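Local coordinates for protein methanogen homoaconitase large subunit (Methanocaldococcus jannaschii, PDB 4KP2) that forms, with its small subunit, an iron-sulfur hydro-lyase that interconverts homocitrate and homoisocitrate through cis-homoaconitate, at residues Val172-Asn184 with Ala205-Asn219. Numbering follows the deposited sequence.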
loop_
_atom_site.group_PDB
_atom_site.type_symbol
_atom_site.label_atom_id
_atom_site.label_comp_id
_atom_site.label_asym_id
_atom_site.label_seq_id
_atom_site.Cartn_x
_atom_site.Cartn_y
_atom_site.Cartn_z
ATOM N N VAL A 172 -36.347 -18.055 -7.972
ATOM C CA VAL A 172 -35.534 -19.260 -7.848
ATOM C C VAL A 172 -34.943 -19.642 -9.200
ATOM O O VAL A 172 -35.674 -19.979 -10.131
ATOM C CB VAL A 172 -36.341 -20.443 -7.291
ATOM C CG1 VAL A 172 -35.453 -21.673 -7.156
ATOM C CG2 VAL A 172 -36.961 -20.080 -5.953
ATOM N N PRO A 173 -33.609 -19.582 -9.306
ATOM C CA PRO A 173 -32.905 -19.757 -10.579
ATOM C C PRO A 173 -32.814 -21.213 -11.011
ATOM O O PRO A 173 -32.959 -22.120 -10.191
ATOM C CB PRO A 173 -31.506 -19.228 -10.264
ATOM C CG PRO A 173 -31.322 -19.546 -8.820
ATOM C CD PRO A 173 -32.677 -19.363 -8.185
ATOM N N LYS A 174 -32.583 -21.423 -12.303
ATOM C CA LYS A 174 -32.290 -22.749 -12.819
ATOM C C LYS A 174 -30.843 -23.076 -12.478
ATOM O O LYS A 174 -30.059 -22.181 -12.159
ATOM C CB LYS A 174 -32.512 -22.797 -14.332
ATOM C CG LYS A 174 -33.945 -22.502 -14.752
ATOM C CD LYS A 174 -34.086 -22.465 -16.266
ATOM C CE LYS A 174 -35.517 -22.160 -16.684
ATOM N NZ LYS A 174 -35.649 -22.069 -18.165
ATOM N N THR A 175 -30.488 -24.354 -12.541
ATOM C CA THR A 175 -29.157 -24.776 -12.123
ATOM C C THR A 175 -28.386 -25.524 -13.204
ATOM O O THR A 175 -28.776 -26.614 -13.621
ATOM C CB THR A 175 -29.220 -25.654 -10.862
ATOM O OG1 THR A 175 -29.729 -24.885 -9.765
ATOM C CG2 THR A 175 -27.837 -26.173 -10.509
ATOM N N ILE A 176 -27.286 -24.929 -13.650
ATOM C CA ILE A 176 -26.353 -25.620 -14.528
ATOM C C ILE A 176 -25.344 -26.388 -13.675
ATOM O O ILE A 176 -24.470 -25.799 -13.033
ATOM C CB ILE A 176 -25.651 -24.640 -15.499
ATOM C CG1 ILE A 176 -24.375 -25.257 -16.081
ATOM C CG2 ILE A 176 -25.346 -23.326 -14.805
ATOM C CD1 ILE A 176 -24.623 -26.379 -17.060
ATOM N N ARG A 177 -25.497 -27.707 -13.652
ATOM C CA ARG A 177 -24.638 -28.568 -12.853
ATOM C C ARG A 177 -23.273 -28.729 -13.509
ATOM O O ARG A 177 -23.178 -29.048 -14.692
ATOM C CB ARG A 177 -25.293 -29.935 -12.670
ATOM C CG ARG A 177 -24.367 -31.004 -12.123
ATOM C CD ARG A 177 -24.142 -30.855 -10.632
ATOM N NE ARG A 177 -23.287 -31.922 -10.122
ATOM C CZ ARG A 177 -23.120 -32.201 -8.834
ATOM N NH1 ARG A 177 -23.756 -31.493 -7.911
ATOM N NH2 ARG A 177 -22.321 -33.194 -8.467
ATOM N N VAL A 178 -22.220 -28.502 -12.732
ATOM C CA VAL A 178 -20.859 -28.642 -13.234
ATOM C C VAL A 178 -20.089 -29.687 -12.433
ATOM O O VAL A 178 -19.581 -29.404 -11.348
ATOM C CB VAL A 178 -20.099 -27.302 -13.195
ATOM C CG1 VAL A 178 -18.698 -27.469 -13.762
ATOM C CG2 VAL A 178 -20.863 -26.240 -13.969
ATOM N N ASP A 179 -20.017 -30.900 -12.972
ATOM C CA ASP A 179 -19.246 -31.967 -12.348
ATOM C C ASP A 179 -17.794 -31.909 -12.799
ATOM O O ASP A 179 -17.504 -31.914 -13.995
ATOM C CB ASP A 179 -19.841 -33.339 -12.683
ATOM C CG ASP A 179 -21.109 -33.631 -11.906
ATOM O OD1 ASP A 179 -22.206 -33.334 -12.424
ATOM O OD2 ASP A 179 -21.008 -34.163 -10.780
ATOM N N ILE A 180 -16.883 -31.851 -11.836
ATOM C CA ILE A 180 -15.459 -31.818 -12.138
ATOM C C ILE A 180 -14.781 -33.090 -11.641
ATOM O O ILE A 180 -14.647 -33.304 -10.437
ATOM C CB ILE A 180 -14.780 -30.593 -11.507
ATOM C CG1 ILE A 180 -15.541 -29.318 -11.876
ATOM C CG2 ILE A 180 -13.332 -30.499 -11.955
ATOM C CD1 ILE A 180 -14.943 -28.061 -11.293
ATOM N N VAL A 181 -14.363 -33.934 -12.577
ATOM C CA VAL A 181 -13.750 -35.212 -12.234
ATOM C C VAL A 181 -12.375 -35.365 -12.874
ATOM O O VAL A 181 -12.028 -34.633 -13.799
ATOM C CB VAL A 181 -14.635 -36.395 -12.665
ATOM C CG1 VAL A 181 -15.951 -36.381 -11.898
ATOM C CG2 VAL A 181 -14.881 -36.351 -14.163
ATOM N N GLY A 182 -11.601 -36.325 -12.378
ATOM C CA GLY A 182 -10.258 -36.561 -12.875
ATOM C C GLY A 182 -9.210 -36.191 -11.843
ATOM O O GLY A 182 -9.543 -35.846 -10.710
ATOM N N LYS A 183 -7.941 -36.262 -12.232
ATOM C CA LYS A 183 -6.849 -35.928 -11.320
ATOM C C LYS A 183 -5.687 -35.208 -11.996
ATOM O O LYS A 183 -5.208 -35.623 -13.053
ATOM C CB LYS A 183 -6.347 -37.178 -10.590
ATOM C CG LYS A 183 -7.192 -37.566 -9.390
ATOM C CD LYS A 183 -7.180 -36.467 -8.339
ATOM C CE LYS A 183 -8.366 -36.589 -7.396
ATOM N NZ LYS A 183 -9.655 -36.389 -8.115
ATOM N N ASN A 184 -5.239 -34.125 -11.369
ATOM C CA ASN A 184 -4.106 -33.354 -11.860
ATOM C C ASN A 184 -3.482 -32.553 -10.724
ATOM O O ASN A 184 -4.164 -31.778 -10.054
ATOM C CB ASN A 184 -4.543 -32.417 -12.987
ATOM C CG ASN A 184 -3.372 -31.892 -13.799
ATOM O OD1 ASN A 184 -2.244 -31.810 -13.310
ATOM N ND2 ASN A 184 -3.637 -31.532 -15.049
ATOM N N ALA A 205 -24.568 -18.722 -18.551
ATOM C CA ALA A 205 -25.137 -19.084 -17.260
ATOM C C ALA A 205 -25.993 -17.956 -16.700
ATOM O O ALA A 205 -26.261 -17.909 -15.500
ATOM C CB ALA A 205 -24.034 -19.450 -16.282
ATOM N N THR A 206 -26.423 -17.053 -17.576
ATOM C CA THR A 206 -27.211 -15.897 -17.166
ATOM C C THR A 206 -28.554 -16.327 -16.579
ATOM O O THR A 206 -29.186 -17.262 -17.072
ATOM C CB THR A 206 -27.440 -14.924 -18.339
ATOM O OG1 THR A 206 -26.222 -14.771 -19.079
ATOM C CG2 THR A 206 -27.889 -13.565 -17.826
ATOM N N TYR A 207 -28.966 -15.642 -15.514
ATOM C CA TYR A 207 -30.199 -15.948 -14.788
ATOM C C TYR A 207 -30.198 -17.358 -14.199
ATOM O O TYR A 207 -31.256 -17.907 -13.892
ATOM C CB TYR A 207 -31.435 -15.763 -15.679
ATOM C CG TYR A 207 -31.402 -14.535 -16.561
ATOM C CD1 TYR A 207 -31.478 -13.260 -16.014
ATOM C CD2 TYR A 207 -31.316 -14.652 -17.942
ATOM C CE1 TYR A 207 -31.455 -12.135 -16.818
ATOM C CE2 TYR A 207 -31.293 -13.535 -18.754
ATOM C CZ TYR A 207 -31.362 -12.279 -18.188
ATOM O OH TYR A 207 -31.339 -11.163 -18.993
ATOM N N MET A 208 -29.014 -17.940 -14.040
ATOM C CA MET A 208 -28.903 -19.312 -13.557
ATOM C C MET A 208 -27.859 -19.449 -12.455
ATOM O O MET A 208 -27.012 -18.573 -12.275
ATOM C CB MET A 208 -28.568 -20.259 -14.711
ATOM C CG MET A 208 -29.632 -20.324 -15.795
ATOM S SD MET A 208 -29.145 -21.378 -17.170
ATOM C CE MET A 208 -28.833 -22.918 -16.312
ATOM N N ALA A 209 -27.928 -20.557 -11.724
ATOM C CA ALA A 209 -26.999 -20.819 -10.633
ATOM C C ALA A 209 -26.006 -21.913 -11.007
ATOM O O ALA A 209 -26.338 -22.837 -11.748
ATOM C CB ALA A 209 -27.758 -21.202 -9.373
ATOM N N ILE A 210 -24.788 -21.804 -10.486
ATOM C CA ILE A 210 -23.746 -22.783 -10.765
ATOM C C ILE A 210 -23.604 -23.767 -9.612
ATOM O O ILE A 210 -23.434 -23.366 -8.461
ATOM C CB ILE A 210 -22.383 -22.108 -10.995
ATOM C CG1 ILE A 210 -22.525 -20.896 -11.918
ATOM C CG2 ILE A 210 -21.389 -23.107 -11.563
ATOM C CD1 ILE A 210 -22.777 -21.255 -13.361
ATOM N N GLU A 211 -23.673 -25.057 -9.921
ATOM C CA GLU A 211 -23.514 -26.089 -8.906
ATOM C C GLU A 211 -22.309 -26.971 -9.204
ATOM O O GLU A 211 -22.355 -27.824 -10.092
ATOM C CB GLU A 211 -24.778 -26.943 -8.800
ATOM C CG GLU A 211 -24.691 -28.057 -7.771
ATOM C CD GLU A 211 -26.005 -28.789 -7.587
ATOM O OE1 GLU A 211 -27.059 -28.213 -7.931
ATOM O OE2 GLU A 211 -25.984 -29.940 -7.103
ATOM N N TYR A 212 -21.228 -26.759 -8.460
ATOM C CA TYR A 212 -20.014 -27.542 -8.645
ATOM C C TYR A 212 -20.079 -28.856 -7.877
ATOM O O TYR A 212 -20.511 -28.895 -6.724
ATOM C CB TYR A 212 -18.783 -26.749 -8.204
ATOM C CG TYR A 212 -18.554 -25.471 -8.978
ATOM C CD1 TYR A 212 -17.938 -25.490 -10.223
ATOM C CD2 TYR A 212 -18.943 -24.244 -8.457
ATOM C CE1 TYR A 212 -17.722 -24.323 -10.932
ATOM C CE2 TYR A 212 -18.733 -23.073 -9.156
ATOM C CZ TYR A 212 -18.121 -23.117 -10.392
ATOM O OH TYR A 212 -17.913 -21.948 -11.087
ATOM N N GLY A 213 -19.643 -29.930 -8.524
ATOM C CA GLY A 213 -19.606 -31.238 -7.900
ATOM C C GLY A 213 -18.520 -32.101 -8.508
ATOM O O GLY A 213 -17.770 -31.650 -9.373
ATOM N N GLY A 214 -18.433 -33.346 -8.056
ATOM C CA GLY A 214 -17.444 -34.268 -8.578
ATOM C C GLY A 214 -16.329 -34.548 -7.592
ATOM O O GLY A 214 -16.243 -33.916 -6.539
ATOM N N GLU A 215 -15.470 -35.497 -7.946
ATOM C CA GLU A 215 -14.387 -35.932 -7.071
ATOM C C GLU A 215 -13.362 -34.830 -6.810
ATOM O O GLU A 215 -12.758 -34.777 -5.739
ATOM C CB GLU A 215 -13.701 -37.170 -7.658
ATOM C CG GLU A 215 -13.193 -36.983 -9.079
ATOM C CD GLU A 215 -12.779 -38.291 -9.724
ATOM O OE1 GLU A 215 -12.196 -38.254 -10.828
ATOM O OE2 GLU A 215 -13.042 -39.357 -9.130
ATOM N N VAL A 216 -13.171 -33.952 -7.790
ATOM C CA VAL A 216 -12.213 -32.860 -7.659
ATOM C C VAL A 216 -12.704 -31.815 -6.662
ATOM O O VAL A 216 -11.970 -31.407 -5.763
ATOM C CB VAL A 216 -11.934 -32.185 -9.013
ATOM C CG1 VAL A 216 -10.970 -31.022 -8.839
ATOM C CG2 VAL A 216 -11.381 -33.196 -10.003
ATOM N N VAL A 217 -13.953 -31.390 -6.830
ATOM C CA VAL A 217 -14.559 -30.413 -5.933
ATOM C C VAL A 217 -14.683 -30.987 -4.524
ATOM O O VAL A 217 -14.487 -30.283 -3.532
ATOM C CB VAL A 217 -15.949 -29.974 -6.438
ATOM C CG1 VAL A 217 -16.566 -28.954 -5.493
ATOM C CG2 VAL A 217 -15.844 -29.402 -7.842
ATOM N N LYS A 218 -14.996 -32.276 -4.448
ATOM C CA LYS A 218 -15.137 -32.964 -3.170
ATOM C C LYS A 218 -13.805 -33.035 -2.428
ATOM O O LYS A 218 -13.768 -33.038 -1.198
ATOM C CB LYS A 218 -15.689 -34.375 -3.391
ATOM C CG LYS A 218 -16.020 -35.134 -2.115
ATOM C CD LYS A 218 -17.205 -34.516 -1.392
ATOM C CE LYS A 218 -17.591 -35.339 -0.175
ATOM N NZ LYS A 218 -18.805 -34.807 0.501
ATOM N N ASN A 219 -12.712 -33.091 -3.182
ATOM C CA ASN A 219 -11.379 -33.176 -2.595
ATOM C C ASN A 219 -10.733 -31.810 -2.387
ATOM O O ASN A 219 -9.688 -31.700 -1.745
ATOM C CB ASN A 219 -10.472 -34.063 -3.447
ATOM C CG ASN A 219 -10.874 -35.523 -3.396
ATOM O OD1 ASN A 219 -11.302 -36.026 -2.356
ATOM N ND2 ASN A 219 -10.744 -36.211 -4.525
#
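Arg177 and Glu211 face each other in register on neighbouring parallel strands, 174-180 and 208-213, their side chains crossing at a slant; these are the two strands of a beta-alpha-beta unit whose crossover helix is 189-200. The backbone ladder runs from Ala209 N on Lys174 O to Ile180 N on Gly213 O.

On the face carrying Thr175, Arg177 and Asp179, a salt-bridge network forms. With CG anti to the backbone N (chi1 167°) and a bend at chi2, the arginine swings its guanidinium across to the second strand. Its NH1 reaches Glu211 OE2 at 2.8 Å in a weak, bent bond, the carboxylate plane standing 78° from the guanidinium. Asp179 takes the same group side-on, NE to OD1 and NH2 to OD2, each oxygen approached from above the carboxylate plane. One guanidinium face rests on Gly213, where NH2 sits 3.4 Å from CA; a side chain there would collide with it. A leucine in place of Arg177 would probably leave the buried Glu211 carboxylate without its cationic partner, though still bonded to the Tyr280 hydroxyl, and let Asp179 turn more freely.

The opposite face, with Ile176, Val178, Ile210 and Tyr212, is mostly apolar. Ile176 and Ile210 point the same way, CG2 to CD1 at 3.6 Å, and Val178 runs alongside Tyr212. Further along, Ile180 bridges strand and helix: it lies alongside Tyr212, pointing the same way, and crosses Val217 at about a right angle, with Ile180 CD1 3.8 Å from Val217 CG2. Helix 189-200 packs here too, through Ile192, Val196 and Ile200.

Past the strands, Gly214 is the N-cap residue of helix 215-219, and Val216 N bonds back to Ile180 O at 3.1 Å. Glu215, extended beyond CG, reaches over Val181 to accept Gly182 N on the anti lone pair of OE1.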